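Type 3 secretion system translocon protein SctE (PDB 3U0C) inserts with its partner translocator SctB (IpaC) into the host cell membrane, forming the pore through which type III effector proteins reach the cytosol. Local coordinates at residues I58-L61 / I62-L65; N75-T78 / A79-Q83; N117-K120 / N121-K125; V168-R171 / T172-Q176. All blocks are in the same frame, centred on the assembly; numbering follows the deposited sequence.

Interaction 1: I58-L61 / I62-L65; sequences IGNL and IQIL
Ile58 and Ile62, one helical turn apart, form the close-packed part of this contact on helix 50-65. CD1 of Ile58 lies 4.2 Å from CG1 of Ile62, and the same CG1 sits 3.2 Å from the backbone O of Ile58. The first torsion of Ile62 (-74°) places CG1 beside its own backbone N, which brings that branch back over the preceding turn. Beneath the side chains, the Ile62 N-H reaches the O of Ile58 at 2.9 Å with an N-H...O angle of 162°, and Gln63 N bonds to Gly59 O in the same i to i+4 pattern.

The pair faces helix 71-141, with which helix 50-65 forms a helical hairpin: Ile58 touches Leu73 and Ile77, Ile62 meets Thr74, and Leu61, Ile62 and Leu65 all pack on Leu70 in the connection between the helices. At the C-terminal end of helix 50-65, Leu61 O takes the N-H of Leu65 at 2.9 Å and, weakly, that of Ile64.

The solvent side is looser. CB of Gln63 is near the O of Asn60, but this is the ordinary proximity of a helix backbone. Beyond it, Asn60 and Gln63 are both exposed and turn their amides across one another with planes 84° apart; Asn60 OD1 and Gln63 OE1 come no closer than 3.9 Å.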
ATOM      1  N   ILE A  58     -34.104 -35.144 -10.207  1.00 30.34           N
ATOM      2  CA  ILE A  58     -35.333 -34.894  -9.490  1.00 35.06           C
ATOM      3  C   ILE A  58     -36.528 -34.952 -10.455  1.00 36.25           C
ATOM      4  O   ILE A  58     -37.597 -35.442 -10.096  1.00 32.56           O
ATOM      5  CB  ILE A  58     -35.299 -33.575  -8.715  1.00 29.64           C
ATOM      6  CG1 ILE A  58     -36.491 -33.506  -7.761  1.00 32.70           C
ATOM      7  CG2 ILE A  58     -35.271 -32.383  -9.675  1.00 31.49           C
ATOM      8  CD1 ILE A  58     -36.656 -34.729  -6.884  1.00 31.48           C
ATOM      9  N   GLY A  59     -36.321 -34.468 -11.679  1.00 33.74           N
ATOM     10  CA  GLY A  59     -37.315 -34.582 -12.727  1.00 36.47           C
ATOM     11  C   GLY A  59     -37.696 -36.035 -12.942  1.00 40.20           C
ATOM     12  O   GLY A  59     -38.873 -36.382 -12.937  1.00 38.30           O
ATOM     13  N   ASN A  60     -36.687 -36.884 -13.105  1.00 36.41           N
ATOM     14  CA  ASN A  60     -36.876 -38.316 -13.292  1.00 35.25           C
ATOM     15  C   ASN A  60     -37.601 -38.979 -12.119  1.00 32.00           C
ATOM     16  O   ASN A  60     -38.545 -39.746 -12.316  1.00 34.36           O
ATOM     17  CB  ASN A  60     -35.522 -38.997 -13.519  1.00 40.00           C
ATOM     18  CG  ASN A  60     -35.643 -40.318 -14.265  1.00 52.58           C
ATOM     19  OD1 ASN A  60     -36.592 -41.081 -14.063  1.00 59.14           O
ATOM     20  ND2 ASN A  60     -34.683 -40.589 -15.147  1.00 54.43           N
ATOM     21  N   LEU A  61     -37.152 -38.692 -10.901  1.00 30.64           N
ATOM     22  CA  LEU A  61     -37.774 -39.245  -9.707  1.00 30.21           C
ATOM     23  C   LEU A  61     -39.249 -38.844  -9.644  1.00 30.44           C
ATOM     24  O   LEU A  61     -40.111 -39.667  -9.376  1.00 30.73           O
ATOM     25  CB  LEU A  61     -37.034 -38.817  -8.426  1.00 29.15           C
ATOM     26  CG  LEU A  61     -35.606 -39.338  -8.183  1.00 33.61           C
ATOM     27  CD1 LEU A  61     -34.963 -38.731  -6.940  1.00 27.98           C
ATOM     28  CD2 LEU A  61     -35.568 -40.845  -8.084  1.00 32.03           C
ATOM     29  N   ILE A  62     -39.527 -37.570  -9.896  1.00 33.34           N
ATOM     30  CA  ILE A  62     -40.892 -37.057  -9.860  1.00 35.01           C
ATOM     31  C   ILE A  62     -41.809 -37.761 -10.878  1.00 37.93           C
ATOM     32  O   ILE A  62     -42.977 -38.040 -10.589  1.00 40.09           O
ATOM     33  CB  ILE A  62     -40.912 -35.538 -10.084  1.00 38.30           C
ATOM     34  CG1 ILE A  62     -40.414 -34.805  -8.828  1.00 40.54           C
ATOM     35  CG2 ILE A  62     -42.294 -35.064 -10.479  1.00 32.77           C
ATOM     36  CD1 ILE A  62     -40.618 -33.308  -8.869  1.00 34.80           C
ATOM     37  N   GLN A  63     -41.265 -38.039 -12.059  1.00 33.80           N
ATOM     38  CA  GLN A  63     -41.957 -38.764 -13.122  1.00 34.90           C
ATOM     39  C   GLN A  63     -42.652 -40.013 -12.623  1.00 35.04           C
ATOM     40  O   GLN A  63     -43.827 -40.242 -12.910  1.00 37.52           O
ATOM     41  CB  GLN A  63     -40.950 -39.181 -14.181  1.00 35.36           C
ATOM     42  CG  GLN A  63     -41.507 -40.010 -15.302  1.00 36.48           C
ATOM     43  CD  GLN A  63     -40.618 -39.949 -16.520  1.00 74.75           C
ATOM     44  OE1 GLN A  63     -39.510 -40.499 -16.525  1.00 68.81           O
ATOM     45  NE2 GLN A  63     -41.076 -39.234 -17.555  1.00 79.81           N
ATOM     46  N   ILE A  64     -41.911 -40.841 -11.898  1.00 32.19           N
ATOM     47  CA  ILE A  64     -42.451 -42.105 -11.419  1.00 41.76           C
ATOM     48  C   ILE A  64     -43.101 -42.012 -10.034  1.00 38.96           C
ATOM     49  O   ILE A  64     -44.131 -42.661  -9.773  1.00 38.08           O
ATOM     50  CB  ILE A  64     -41.376 -43.196 -11.418  1.00 43.59           C
ATOM     51  CG1 ILE A  64     -40.729 -43.281 -12.804  1.00 49.26           C
ATOM     52  CG2 ILE A  64     -41.970 -44.539 -10.976  1.00 42.85           C
ATOM     53  CD1 ILE A  64     -40.264 -44.664 -13.186  1.00 51.13           C
ATOM     54  N   LEU A  65     -42.516 -41.186  -9.172  1.00 31.25           N
ATOM     55  CA  LEU A  65     -42.845 -41.169  -7.753  1.00 30.47           C
ATOM     56  C   LEU A  65     -43.886 -40.124  -7.373  1.00 32.66           C
ATOM     57  O   LEU A  65     -44.486 -40.209  -6.306  1.00 33.89           O
ATOM     58  CB  LEU A  65     -41.571 -40.971  -6.915  1.00 29.58           C
ATOM     59  CG  LEU A  65     -40.573 -42.133  -6.951  1.00 40.55           C
ATOM     60  CD1 LEU A  65     -39.431 -41.896  -5.966  1.00 36.16           C
ATOM     61  CD2 LEU A  65     -41.272 -43.492  -6.679  1.00 51.03           C
TER

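Interaction 2: N75-T78 / A79-Q83; sequences NKIT and AWKSQ
The aliphatic stem of Lys81 lies alongside Ile77, four residues earlier on helix 71-141. The first shell is aliphatic carbon packed on carbon and on a backbone oxygen: CG2 of Ile77 lies 4.2 Å from CD of Lys81, and the lysine's CG rests 3.4 Å from the O of Ile77. That oxygen also receives the Lys81 N-H at 3.0 Å, so backbone bond and side-chain stem converge on one carbonyl. With chi1 at -81°, CG of Lys81 stays beside its own backbone N, which keeps the stem close to the preceding turn; bends at chi3 and chi4 then redirect the amine. Trp80 adds its CB, 3.5 Å from the same Ile77 O, while its ring extends away from the preceding turn and has CG of Lys81 at its edge, in the ring plane.

Further out, the i to i+4 ladder sets the spacing of these groups. Trp80 N to Lys76 O is its straightest rung, with an N-H...O angle of 170°, and Ser82 N bonds to Thr78 O. Thr78 OG1 hydrogen-bonds to Thr74 O, one turn earlier. Toward helix 50-65, Lys81 NZ hydrogen-bonds to Thr55 OG1 and weakly to Ser51 OG, whereas Ile77 packs on Leu54 and Ile58, and Trp80 on Ser51 and Leu54. Apolar side chains thus meet between the helices with a polar link beside them, an arrangement typical of an antiparallel helical hairpin.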
ATOM      1  N   ASN A  75     -37.794 -28.846  -2.488  1.00 44.51           N
ATOM      2  CA  ASN A  75     -37.545 -27.598  -1.817  1.00 46.73           C
ATOM      3  C   ASN A  75     -36.086 -27.501  -1.413  1.00 42.34           C
ATOM      4  O   ASN A  75     -35.465 -26.459  -1.563  1.00 38.32           O
ATOM      5  CB  ASN A  75     -38.449 -27.480  -0.596  1.00 51.07           C
ATOM      6  CG  ASN A  75     -39.868 -27.124  -0.969  1.00 46.33           C
ATOM      7  OD1 ASN A  75     -40.119 -26.585  -2.052  1.00 47.32           O
ATOM      8  ND2 ASN A  75     -40.809 -27.417  -0.077  1.00 45.87           N
ATOM      9  N   LYS A  76     -35.542 -28.596  -0.900  1.00 43.54           N
ATOM     10  CA  LYS A  76     -34.131 -28.619  -0.570  1.00 45.41           C
ATOM     11  C   LYS A  76     -33.268 -28.332  -1.793  1.00 42.94           C
ATOM     12  O   LYS A  76     -32.293 -27.580  -1.706  1.00 34.81           O
ATOM     13  CB  LYS A  76     -33.755 -29.939   0.090  1.00 42.47           C
ATOM     14  CG  LYS A  76     -34.374 -30.080   1.458  1.00 43.38           C
ATOM     15  CD  LYS A  76     -33.972 -31.370   2.124  1.00 41.11           C
ATOM     16  CE  LYS A  76     -34.445 -31.366   3.553  1.00 36.81           C
ATOM     17  NZ  LYS A  76     -34.171 -32.665   4.190  1.00 40.04           N
ATOM     18  N   ILE A  77     -33.648 -28.912  -2.933  1.00 30.73           N
ATOM     19  CA  ILE A  77     -32.921 -28.702  -4.181  1.00 28.88           C
ATOM     20  C   ILE A  77     -32.927 -27.235  -4.618  1.00 28.83           C
ATOM     21  O   ILE A  77     -31.922 -26.727  -5.100  1.00 28.43           O
ATOM     22  CB  ILE A  77     -33.465 -29.581  -5.309  1.00 28.63           C
ATOM     23  CG1 ILE A  77     -33.130 -31.055  -5.035  1.00 28.22           C
ATOM     24  CG2 ILE A  77     -32.916 -29.131  -6.649  1.00 28.76           C
ATOM     25  CD1 ILE A  77     -33.869 -32.027  -5.920  1.00 28.29           C
ATOM     26  N   THR A  78     -34.057 -26.560  -4.454  1.00 33.34           N
ATOM     27  CA  THR A  78     -34.136 -25.139  -4.761  1.00 38.36           C
ATOM     28  C   THR A  78     -33.135 -24.337  -3.908  1.00 41.42           C
ATOM     29  O   THR A  78     -32.418 -23.471  -4.421  1.00 33.97           O
ATOM     30  CB  THR A  78     -35.560 -24.595  -4.538  1.00 40.73           C
ATOM     31  OG1 THR A  78     -36.501 -25.359  -5.307  1.00 45.49           O
ATOM     32  CG2 THR A  78     -35.643 -23.140  -4.964  1.00 42.69           C
ATOM     33  N   ALA A  79     -33.080 -24.641  -2.613  1.00 37.25           N
ATOM     34  CA  ALA A  79     -32.166 -23.965  -1.699  1.00 39.41           C
ATOM     35  C   ALA A  79     -30.728 -24.162  -2.149  1.00 38.70           C
ATOM     36  O   ALA A  79     -29.955 -23.205  -2.259  1.00 33.27           O
ATOM     37  CB  ALA A  79     -32.350 -24.489  -0.283  1.00 36.89           C
ATOM     38  N   TRP A  80     -30.387 -25.418  -2.418  1.00 33.49           N
ATOM     39  CA  TRP A  80     -29.062 -25.786  -2.889  1.00 35.89           C
ATOM     40  C   TRP A  80     -28.663 -24.975  -4.114  1.00 33.55           C
ATOM     41  O   TRP A  80     -27.559 -24.457  -4.183  1.00 28.96           O
ATOM     42  CB  TRP A  80     -29.026 -27.278  -3.220  1.00 31.59           C
ATOM     43  CG  TRP A  80     -27.700 -27.758  -3.690  1.00 30.12           C
ATOM     44  CD1 TRP A  80     -26.714 -28.303  -2.928  1.00 28.64           C
ATOM     45  CD2 TRP A  80     -27.207 -27.748  -5.034  1.00 27.91           C
ATOM     46  NE1 TRP A  80     -25.636 -28.626  -3.710  1.00 26.52           N
ATOM     47  CE2 TRP A  80     -25.917 -28.299  -5.009  1.00 27.02           C
ATOM     48  CE3 TRP A  80     -27.731 -27.315  -6.253  1.00 28.68           C
ATOM     49  CZ2 TRP A  80     -25.140 -28.437  -6.155  1.00 31.53           C
ATOM     50  CZ3 TRP A  80     -26.960 -27.451  -7.389  1.00 33.50           C
ATOM     51  CH2 TRP A  80     -25.680 -28.009  -7.334  1.00 27.60           C
ATOM     52  N   LYS A  81     -29.571 -24.895  -5.082  1.00 37.42           N
ATOM     53  CA  LYS A  81     -29.342 -24.160  -6.320  1.00 35.70           C
ATOM     54  C   LYS A  81     -29.031 -22.715  -5.992  1.00 37.92           C
ATOM     55  O   LYS A  81     -28.087 -22.142  -6.515  1.00 33.40           O
ATOM     56  CB  LYS A  81     -30.577 -24.224  -7.224  1.00 37.83           C
ATOM     57  CG  LYS A  81     -30.713 -25.508  -8.051  1.00 37.22           C
ATOM     58  CD  LYS A  81     -32.103 -25.599  -8.683  1.00 35.56           C
ATOM     59  CE  LYS A  81     -32.062 -26.279 -10.036  1.00 43.97           C
ATOM     60  NZ  LYS A  81     -31.079 -27.390 -10.019  1.00 47.52           N
ATOM     61  N   SER A  82     -29.843 -22.147  -5.111  1.00 30.57           N
ATOM     62  CA  SER A  82     -29.697 -20.768  -4.690  1.00 30.57           C
ATOM     63  C   SER A  82     -28.340 -20.522  -4.035  1.00 34.22           C
ATOM     64  O   SER A  82     -27.631 -19.592  -4.409  1.00 31.86           O
ATOM     65  CB  SER A  82     -30.813 -20.390  -3.727  1.00 36.76           C
ATOM     66  OG  SER A  82     -30.443 -19.235  -3.005  1.00 41.00           O
ATOM     67  N   GLN A  83     -27.999 -21.360  -3.055  1.00 35.81           N
ATOM     68  CA  GLN A  83     -26.702 -21.304  -2.387  1.00 36.69           C
ATOM     69  C   GLN A  83     -25.563 -21.387  -3.401  1.00 35.05           C
ATOM     70  O   GLN A  83     -24.634 -20.589  -3.354  1.00 34.49           O
ATOM     71  CB  GLN A  83     -26.570 -22.425  -1.351  1.00 29.47           C
ATOM     72  CG  GLN A  83     -25.152 -22.653  -0.823  1.00 54.56           C
ATOM     73  CD  GLN A  83     -25.081 -23.744   0.245  1.00 49.90           C
ATOM     74  OE1 GLN A  83     -25.216 -23.467   1.442  1.00 50.48           O
ATOM     75  NE2 GLN A  83     -24.887 -24.986  -0.185  1.00 41.84           N
TER

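Interaction 3: N117-K120 / N121-K125; sequences NKLK and NADSK
The amide of Asn121 has the backbone O of Asn117 standing over one face, 3.6 Å from its CG, because chi1 of -64° sets CG beside the backbone N. On the same side of the amide plane, CG of Lys120 comes to 3.9 Å from Asn121 OD1. The Asn117 amide, also on that side, is turned steeply against it, the planes 82° apart, and the two meet like to like: the OD1 atoms are 3.9 Å apart and the ND2 atoms 4.0 Å. Those distances indicate proximity along one exposed side of helix 71-141, without an amide-amide bond.

Leu119 O sits over one face of the Asp123 carboxylate, 3.5 Å from CG, with both carboxylate oxygens slightly farther from it. The polar end of Asp123 is taken up elsewhere: OD1 makes a salt bridge to Arg171 of helix 150-197. Backbone bonds repeat from i to i+4, among them Asn121 N to Asn117 O at 3.1 Å, with an N-H...O angle of 168°, and Ser124 N to Lys120 O. The Ala122 rung to Lys118 O is more bent.

Leu119 and Ala122, three residues apart, direct their side chains to Arg171 and Ile174, while the asparagines and Lys120 are exposed. An apolar stripe facing the partner helix, a charged residue beside it and polar groups outside are consistent with the coiled coil inferred for this part of the chain.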
ATOM      1  N   ASN A 117      14.652   4.710  -0.423  1.00 31.32           N
ATOM      2  CA  ASN A 117      15.920   5.082  -1.051  1.00 31.99           C
ATOM      3  C   ASN A 117      16.080   6.593  -1.162  1.00 32.59           C
ATOM      4  O   ASN A 117      17.155   7.128  -0.884  1.00 33.24           O
ATOM      5  CB  ASN A 117      16.089   4.445  -2.429  1.00 31.94           C
ATOM      6  CG  ASN A 117      17.280   5.017  -3.189  1.00 56.21           C
ATOM      7  OD1 ASN A 117      18.445   4.837  -2.784  1.00 56.13           O
ATOM      8  ND2 ASN A 117      16.999   5.728  -4.289  1.00 56.46           N
ATOM      9  N   LYS A 118      15.015   7.273  -1.573  1.00 35.30           N
ATOM     10  CA  LYS A 118      15.016   8.729  -1.681  1.00 39.35           C
ATOM     11  C   LYS A 118      15.351   9.395  -0.347  1.00 39.77           C
ATOM     12  O   LYS A 118      16.047  10.417  -0.298  1.00 32.56           O
ATOM     13  CB  LYS A 118      13.663   9.242  -2.192  1.00 35.96           C
ATOM     14  CG  LYS A 118      13.437   9.010  -3.666  1.00 31.28           C
ATOM     15  CD  LYS A 118      12.349   9.903  -4.208  1.00 41.09           C
ATOM     16  CE  LYS A 118      12.065   9.601  -5.673  1.00 45.18           C
ATOM     17  NZ  LYS A 118      13.055  10.186  -6.633  1.00 56.13           N
ATOM     18  N   LEU A 119      14.843   8.806   0.730  1.00 38.30           N
ATOM     19  CA  LEU A 119      15.016   9.341   2.065  1.00 34.00           C
ATOM     20  C   LEU A 119      16.446   9.161   2.567  1.00 35.30           C
ATOM     21  O   LEU A 119      16.925   9.941   3.371  1.00 34.39           O
ATOM     22  CB  LEU A 119      14.047   8.664   3.020  1.00 31.92           C
ATOM     23  CG  LEU A 119      14.184   8.949   4.515  1.00 31.19           C
ATOM     24  CD1 LEU A 119      14.020  10.437   4.786  1.00 31.49           C
ATOM     25  CD2 LEU A 119      13.149   8.126   5.285  1.00 30.46           C
ATOM     26  N   LYS A 120      17.107   8.110   2.106  1.00 37.31           N
ATOM     27  CA  LYS A 120      18.501   7.893   2.446  1.00 41.32           C
ATOM     28  C   LYS A 120      19.396   8.909   1.751  1.00 47.52           C
ATOM     29  O   LYS A 120      20.318   9.467   2.357  1.00 36.09           O
ATOM     30  CB  LYS A 120      18.913   6.495   2.033  1.00 45.55           C
ATOM     31  CG  LYS A 120      20.352   6.367   1.578  1.00 55.87           C
ATOM     32  CD  LYS A 120      20.497   5.001   0.942  1.00 58.82           C
ATOM     33  CE  LYS A 120      21.880   4.704   0.397  1.00 70.39           C
ATOM     34  NZ  LYS A 120      21.758   3.396  -0.325  1.00 70.65           N
ATOM     35  N   ASN A 121      19.134   9.148   0.472  1.00 34.02           N
ATOM     36  CA  ASN A 121      19.872  10.185  -0.229  1.00 36.07           C
ATOM     37  C   ASN A 121      19.678  11.539   0.446  1.00 35.24           C
ATOM     38  O   ASN A 121      20.588  12.358   0.475  1.00 37.34           O
ATOM     39  CB  ASN A 121      19.473  10.256  -1.695  1.00 35.91           C
ATOM     40  CG  ASN A 121      19.829   8.995  -2.450  1.00 38.56           C
ATOM     41  OD1 ASN A 121      20.483   8.096  -1.913  1.00 39.76           O
ATOM     42  ND2 ASN A 121      19.408   8.921  -3.708  1.00 37.68           N
ATOM     43  N   ALA A 122      18.492  11.759   1.005  1.00 33.38           N
ATOM     44  CA  ALA A 122      18.187  13.013   1.666  1.00 34.90           C
ATOM     45  C   ALA A 122      18.968  13.147   2.961  1.00 40.30           C
ATOM     46  O   ALA A 122      19.495  14.221   3.259  1.00 41.36           O
ATOM     47  CB  ALA A 122      16.705  13.146   1.922  1.00 33.23           C
ATOM     48  N   ASP A 123      19.058  12.072   3.735  1.00 74.82           N
ATOM     49  CA  ASP A 123      19.894  12.140   4.929  1.00 81.43           C
ATOM     50  C   ASP A 123      21.360  12.361   4.558  1.00 84.12           C
ATOM     51  O   ASP A 123      22.119  12.977   5.317  1.00 84.62           O
ATOM     52  CB  ASP A 123      19.746  10.864   5.761  1.00 49.30           C
ATOM     53  CG  ASP A 123      18.395  10.767   6.442  1.00 49.30           C
ATOM     54  OD1 ASP A 123      17.687  11.793   6.509  1.00 49.30           O
ATOM     55  OD2 ASP A 123      17.958   9.706   6.937  1.00 49.30           O
ATOM     56  N   SER A 124      21.755  11.870   3.388  1.00 47.98           N
ATOM     57  CA  SER A 124      23.114  12.090   2.888  1.00 48.40           C
ATOM     58  C   SER A 124      23.400  13.565   2.621  1.00 51.20           C
ATOM     59  O   SER A 124      24.316  14.165   3.198  1.00 51.08           O
ATOM     60  CB  SER A 124      23.345  11.317   1.587  1.00 45.05           C
ATOM     61  OG  SER A 124      23.562   9.951   1.847  1.00 53.48           O
ATOM     62  N   LYS A 125      22.626  14.135   1.709  1.00 41.84           N
ATOM     63  CA  LYS A 125      22.765  15.521   1.353  1.00 45.79           C
ATOM     64  C   LYS A 125      22.922  16.369   2.606  1.00 44.39           C
ATOM     65  O   LYS A 125      23.664  17.347   2.605  1.00 46.37           O
ATOM     66  CB  LYS A 125      21.537  15.964   0.578  1.00 53.05           C
ATOM     67  CG  LYS A 125      21.605  17.377   0.061  1.00 59.06           C
ATOM     68  CD  LYS A 125      20.357  17.707  -0.768  1.00 56.83           C
ATOM     69  CE  LYS A 125      20.440  19.132  -1.308  1.00 61.04           C
ATOM     70  NZ  LYS A 125      19.245  19.479  -2.138  1.00 61.52           N
TER

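Interaction 4: V168-R171 / T172-Q176; sequences VKDR and TLIEQ
Arg171 crosses Glu175, one turn later on helix 150-197, with its NH1 directed at the carboxylate and the guanidinium and carboxylate planes 72° apart. The contact is a salt bridge, but the modelled 2.5 Å from NH1 to Glu175 OE1 is doubtful, since NH1 is modelled too close to the glutamate; the exact placement carries little weight. Glu175 CG is anti to the backbone N and the chain is extended, which carries the carboxylate to the edge of the guanidinium.

Thr172 makes two kinds of contact with the turn before it. Its OG1 donates to Lys169 O at 3.1 Å, in the carbonyl plane and on a lone pair. The N-H of Leu173 uses the same oxygen at 3.1 Å, so that carbonyl accepts two bonds. The chi1 of 85° puts OG1 between backbone N and carbonyl carbon, and CG2 is thereby brought to 3.0 Å from Val168 O.

Ile174 folds CD1 to 3.7 Å from Asp170 OD2, while its CG1 lies 3.4 Å from Asp170 O. It also packs against Gln115, Leu119 and Ala122 of helix 71-141. Glu175 N to Arg171 O is nearly straight, with an N-H...O angle of 175°.

The salt bridge from Arg171 NE to Asp123 OD1 of the facing helix probably favours the charged form of the guanidinium and limits its rotation, with Glu175 as a less certain second acidic partner.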
ATOM      1  N   VAL A 168      16.490  19.937   5.085  1.00 36.36           N
ATOM      2  CA  VAL A 168      15.849  19.322   6.240  1.00 36.49           C
ATOM      3  C   VAL A 168      14.356  19.268   5.960  1.00 38.43           C
ATOM      4  O   VAL A 168      13.708  18.248   6.182  1.00 35.60           O
ATOM      5  CB  VAL A 168      16.091  20.090   7.541  1.00 39.29           C
ATOM      6  CG1 VAL A 168      15.055  19.684   8.587  1.00 34.71           C
ATOM      7  CG2 VAL A 168      17.506  19.856   8.058  1.00 46.54           C
ATOM      8  N   LYS A 169      13.832  20.378   5.447  1.00 40.58           N
ATOM      9  CA  LYS A 169      12.440  20.458   5.049  1.00 46.71           C
ATOM     10  C   LYS A 169      12.119  19.319   4.100  1.00 49.16           C
ATOM     11  O   LYS A 169      11.195  18.527   4.332  1.00 47.15           O
ATOM     12  CB  LYS A 169      12.176  21.784   4.349  1.00 47.49           C
ATOM     13  CG  LYS A 169      10.714  22.052   4.054  1.00 50.79           C
ATOM     14  CD  LYS A 169      10.481  23.542   3.765  1.00 57.27           C
ATOM     15  CE  LYS A 169      10.032  23.774   2.329  1.00 57.83           C
ATOM     16  NZ  LYS A 169      10.074  25.235   1.969  1.00 54.50           N
ATOM     17  N   ASP A 170      12.894  19.240   3.028  1.00 34.43           N
ATOM     18  CA  ASP A 170      12.596  18.301   1.971  1.00 41.93           C
ATOM     19  C   ASP A 170      12.666  16.875   2.497  1.00 44.04           C
ATOM     20  O   ASP A 170      11.876  16.020   2.084  1.00 42.64           O
ATOM     21  CB  ASP A 170      13.521  18.500   0.774  1.00 43.16           C
ATOM     22  CG  ASP A 170      13.128  17.635  -0.416  1.00 49.00           C
ATOM     23  OD1 ASP A 170      12.063  17.892  -1.029  1.00 46.61           O
ATOM     24  OD2 ASP A 170      13.891  16.699  -0.738  1.00 47.99           O
ATOM     25  N   ARG A 171      13.578  16.648   3.438  1.00 46.92           N
ATOM     26  CA  ARG A 171      13.716  15.356   4.091  1.00 43.84           C
ATOM     27  C   ARG A 171      12.442  14.963   4.837  1.00 47.51           C
ATOM     28  O   ARG A 171      11.954  13.844   4.683  1.00 33.37           O
ATOM     29  CB  ARG A 171      14.905  15.368   5.054  1.00 41.42           C
ATOM     30  CG  ARG A 171      15.308  13.992   5.559  1.00 44.16           C
ATOM     31  CD  ARG A 171      14.967  13.821   7.030  1.00 47.89           C
ATOM     32  NE  ARG A 171      15.470  12.560   7.566  1.00 53.90           N
ATOM     33  CZ  ARG A 171      14.727  11.682   8.234  1.00 58.89           C
ATOM     34  NH1 ARG A 171      13.442  11.927   8.451  1.00 58.41           N
ATOM     35  NH2 ARG A 171      15.269  10.560   8.685  1.00 56.53           N
ATOM     36  N   THR A 172      11.905  15.874   5.646  1.00 43.15           N
ATOM     37  CA  THR A 172      10.706  15.557   6.406  1.00 44.30           C
ATOM     38  C   THR A 172       9.547  15.228   5.463  1.00 29.91           C
ATOM     39  O   THR A 172       8.742  14.359   5.767  1.00 29.55           O
ATOM     40  CB  THR A 172      10.278  16.683   7.380  1.00 47.26           C
ATOM     41  OG1 THR A 172       9.467  17.649   6.692  1.00 48.99           O
ATOM     42  CG2 THR A 172      11.479  17.355   8.024  1.00 30.58           C
ATOM     43  N   LEU A 173       9.467  15.927   4.329  1.00 32.14           N
ATOM     44  CA  LEU A 173       8.440  15.645   3.327  1.00 32.37           C
ATOM     45  C   LEU A 173       8.520  14.192   2.865  1.00 34.51           C
ATOM     46  O   LEU A 173       7.511  13.463   2.868  1.00 31.97           O
ATOM     47  CB  LEU A 173       8.561  16.583   2.124  1.00 32.21           C
ATOM     48  CG  LEU A 173       7.748  17.878   2.208  1.00 48.35           C
ATOM     49  CD1 LEU A 173       8.166  18.898   1.145  1.00 42.74           C
ATOM     50  CD2 LEU A 173       6.263  17.554   2.107  1.00 53.64           C
ATOM     51  N   ILE A 174       9.716  13.771   2.470  1.00 32.35           N
ATOM     52  CA  ILE A 174       9.937  12.401   2.021  1.00 32.01           C
ATOM     53  C   ILE A 174       9.564  11.408   3.117  1.00 31.56           C
ATOM     54  O   ILE A 174       8.832  10.448   2.875  1.00 31.04           O
ATOM     55  CB  ILE A 174      11.402  12.171   1.609  1.00 33.84           C
ATOM     56  CG1 ILE A 174      11.775  13.079   0.436  1.00 32.91           C
ATOM     57  CG2 ILE A 174      11.630  10.710   1.250  1.00 33.58           C
ATOM     58  CD1 ILE A 174      13.266  13.217   0.219  1.00 37.34           C
ATOM     59  N   GLU A 175      10.070  11.648   4.322  1.00 32.09           N
ATOM     60  CA  GLU A 175       9.773  10.788   5.461  1.00 31.76           C
ATOM     61  C   GLU A 175       8.267  10.654   5.654  1.00 33.99           C
ATOM     62  O   GLU A 175       7.765   9.576   5.973  1.00 31.23           O
ATOM     63  CB  GLU A 175      10.421  11.339   6.732  1.00 32.18           C
ATOM     64  CG  GLU A 175      10.176  10.492   7.971  1.00 42.61           C
ATOM     65  CD  GLU A 175      11.134  10.818   9.098  1.00 44.29           C
ATOM     66  OE1 GLU A 175      11.158  11.985   9.541  1.00 47.56           O
ATOM     67  OE2 GLU A 175      11.864   9.907   9.542  1.00 48.74           O
ATOM     68  N   GLN A 176       7.551  11.756   5.459  1.00 38.08           N
ATOM     69  CA  GLN A 176       6.099  11.760   5.591  1.00 39.01           C
ATOM     70  C   GLN A 176       5.464  10.835   4.558  1.00 32.63           C
ATOM     71  O   GLN A 176       4.582  10.039   4.884  1.00 33.18           O
ATOM     72  CB  GLN A 176       5.550  13.179   5.436  1.00 42.79           C
ATOM     73  CG  GLN A 176       5.440  13.948   6.743  1.00 54.03           C
ATOM     74  CD  GLN A 176       5.395  13.035   7.953  1.00 57.07           C
ATOM     75  OE1 GLN A 176       4.415  12.322   8.170  1.00 52.50           O
ATOM     76  NE2 GLN A 176       6.457  13.056   8.749  1.00 59.88           N
TER

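Overall arrangement
The four contacts follow one another along an almost wholly helical chain and fall into two pairs on opposite sides of its centre. Interactions 1 and 2 lie about 17 Å apart between centres, on helix 50-65 and the start of helix 71-141, and touch where Ile58 CB meets Ile77 CD1 at 3.5 Å. Interactions 3 and 4, centres about 10 Å apart, join helix 71-141 to helix 150-197 through Leu119, Ala122, Arg171 and Ile174. The centres of interactions 2 and 3 are about 62 Å apart although both use helix 71-141. This long helix has a different partner at each site, giving an elongated region; interactions 3 and 4 fall in the inferred coiled coil.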